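Local coordinates for protein putative MAR1 (Leishmania donovani, PDB 1X9G) that is of unknown function, belongs to the isochorismatase superfamily and was named a putative ribonuclease, an activity that remains unproven, at residues L28-A31 against F32-R35. Sequence-based numbering, arbitrary orientation.
Sequences LQEA and FSKR
Phe32 N donates to Gln29 O at 3.2 Å, with an N-H...O angle of 144°, closing a tight turn within the continuous run 28-35. The donor stands 44° out of the carbonyl plane of Gln29. Ser33 N makes two weak bonds, to Gln29 O at 3.4 Å and to Glu30 O, so the chain coils locally, and a further backbone bond from Arg35 N to Phe32 O at 2.7 Å continues the winding.

Among the side chains, Glu30 and Ser33 meet through oxygens. With CG anti to the backbone N (chi1 -173°) and a bend at chi2, the Glu30 chain curls back, bringing OE1 close to Ser33 OG; that hydroxyl also lies by Glu30 O, an approach too short to be trusted in detail. Elsewhere, Gln29 O lies near the plane of the Phe32 ring, at its edge, with Phe32 CB 3.5 Å from this oxygen. The aliphatic part of Arg35 packs against Ala31 O in van der Waals contact, CG at 3.2 Å. The buried Gln29 amide points away from the turn, OE1 accepting from His67 N and NE2 giving a weak bond to Gly73 O.

Chemically, Gln29 O serves two successive amides, the second weakly, which implies a compact surface turn between strand 21-26 and helix 39-55 of the isochorismatase-type fold.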
ATOM      1  N   LEU A  28      23.626  12.361   8.680  1.00 58.14           N
ATOM      2  CA  LEU A  28      24.039  12.991   7.426  1.00 59.42           C
ATOM      3  C   LEU A  28      25.572  13.332   7.375  1.00 61.31           C
ATOM      4  O   LEU A  28      26.003  14.482   7.431  1.00 62.23           O
ATOM      5  CB  LEU A  28      23.114  14.186   7.127  1.00 58.26           C
ATOM      6  CG  LEU A  28      21.643  13.843   6.802  1.00 57.26           C
ATOM      7  CD1 LEU A  28      20.764  15.080   6.717  1.00 53.68           C
ATOM      8  CD2 LEU A  28      21.457  12.953   5.534  1.00 51.66           C
ATOM      9  N   GLN A  29      26.398  12.303   7.242  1.00 63.24           N
ATOM     10  CA  GLN A  29      27.848  12.431   7.410  1.00 64.08           C
ATOM     11  C   GLN A  29      28.607  12.175   6.103  1.00 65.24           C
ATOM     12  O   GLN A  29      28.022  11.745   5.094  1.00 65.24           O
ATOM     13  CB  GLN A  29      28.322  11.478   8.516  1.00 63.61           C
ATOM     14  CG  GLN A  29      27.275  11.336   9.592  1.00 62.82           C
ATOM     15  CD  GLN A  29      27.614  10.358  10.655  1.00 64.42           C
ATOM     16  OE1 GLN A  29      26.728   9.868  11.355  1.00 64.65           O
ATOM     17  NE2 GLN A  29      28.907  10.073  10.821  1.00 65.51           N
ATOM     18  N   GLU A  30      29.923  12.399   6.156  1.00 66.44           N
ATOM     19  CA  GLU A  30      30.758  12.496   4.974  1.00 67.39           C
ATOM     20  C   GLU A  30      30.909  11.190   4.204  1.00 67.11           C
ATOM     21  O   GLU A  30      30.880  11.204   2.980  1.00 67.09           O
ATOM     22  CB  GLU A  30      32.112  13.134   5.333  1.00 68.43           C
ATOM     23  CG  GLU A  30      33.050  13.455   4.138  1.00 73.32           C
ATOM     24  CD  GLU A  30      32.419  14.389   3.092  1.00 79.12           C
ATOM     25  OE1 GLU A  30      31.314  14.076   2.557  1.00 79.96           O
ATOM     26  OE2 GLU A  30      33.048  15.437   2.809  1.00 81.35           O
ATOM     27  N   ALA A  31      31.035  10.066   4.903  1.00 67.21           N
ATOM     28  CA  ALA A  31      31.171   8.770   4.233  1.00 67.51           C
ATOM     29  C   ALA A  31      30.056   8.533   3.207  1.00 68.59           C
ATOM     30  O   ALA A  31      30.289   7.938   2.139  1.00 68.67           O
ATOM     31  CB  ALA A  31      31.183   7.652   5.252  1.00 67.33           C
ATOM     32  N   PHE A  32      28.863   9.046   3.540  1.00 69.16           N
ATOM     33  CA  PHE A  32      27.611   8.776   2.850  1.00 69.49           C
ATOM     34  C   PHE A  32      27.298   9.707   1.705  1.00 69.88           C
ATOM     35  O   PHE A  32      26.627   9.315   0.755  1.00 69.91           O
ATOM     36  CB  PHE A  32      26.463   8.855   3.852  1.00 69.61           C
ATOM     37  CG  PHE A  32      26.453   7.739   4.841  1.00 69.20           C
ATOM     38  CD1 PHE A  32      26.837   7.971   6.161  1.00 66.77           C
ATOM     39  CD2 PHE A  32      26.076   6.439   4.440  1.00 70.43           C
ATOM     40  CE1 PHE A  32      26.831   6.945   7.098  1.00 69.75           C
ATOM     41  CE2 PHE A  32      26.073   5.377   5.355  1.00 71.89           C
ATOM     42  CZ  PHE A  32      26.450   5.632   6.705  1.00 71.78           C
ATOM     43  N   SER A  33      27.774  10.936   1.816  1.00 70.63           N
ATOM     44  CA  SER A  33      27.473  12.004   0.870  1.00 71.97           C
ATOM     45  C   SER A  33      27.419  11.592  -0.601  1.00 72.54           C
ATOM     46  O   SER A  33      26.618  12.129  -1.372  1.00 72.60           O
ATOM     47  CB  SER A  33      28.496  13.109   1.042  1.00 72.12           C
ATOM     48  OG  SER A  33      29.770  12.523   1.271  1.00 72.20           O
ATOM     49  N   LYS A  34      28.282  10.655  -0.976  1.00 73.29           N
ATOM     50  CA  LYS A  34      28.422  10.209  -2.362  1.00 74.35           C
ATOM     51  C   LYS A  34      27.636   8.942  -2.641  1.00 74.10           C
ATOM     52  O   LYS A  34      27.331   8.648  -3.808  1.00 74.13           O
ATOM     53  CB  LYS A  34      29.894   9.920  -2.683  1.00 74.81           C
ATOM     54  CG  LYS A  34      30.871  11.022  -2.296  1.00 77.89           C
ATOM     55  CD  LYS A  34      30.551  12.358  -3.000  1.00 81.10           C
ATOM     56  CE  LYS A  34      31.833  13.127  -3.340  1.00 82.45           C
ATOM     57  NZ  LYS A  34      32.708  12.384  -4.299  1.00 81.44           N
ATOM     58  N   ARG A  35      27.322   8.201  -1.573  1.00 73.86           N
ATOM     59  CA  ARG A  35      26.791   6.824  -1.672  1.00 74.22           C
ATOM     60  C   ARG A  35      25.286   6.791  -1.908  1.00 72.94           C
ATOM     61  O   ARG A  35      24.732   5.760  -2.262  1.00 73.38           O
ATOM     62  CB  ARG A  35      27.187   5.970  -0.448  1.00 73.89           C
ATOM     63  CG  ARG A  35      28.631   6.214   0.035  1.00 76.03           C
ATOM     64  CD  ARG A  35      29.229   5.101   0.905  1.00 76.64           C
ATOM     65  NE  ARG A  35      29.309   3.821   0.190  1.00 83.12           N
ATOM     66  CZ  ARG A  35      29.623   2.647   0.748  1.00 84.21           C
ATOM     67  NH1 ARG A  35      29.927   2.569   2.048  1.00 85.21           N
ATOM     68  NH2 ARG A  35      29.624   1.548  -0.004  1.00 84.19           N
TER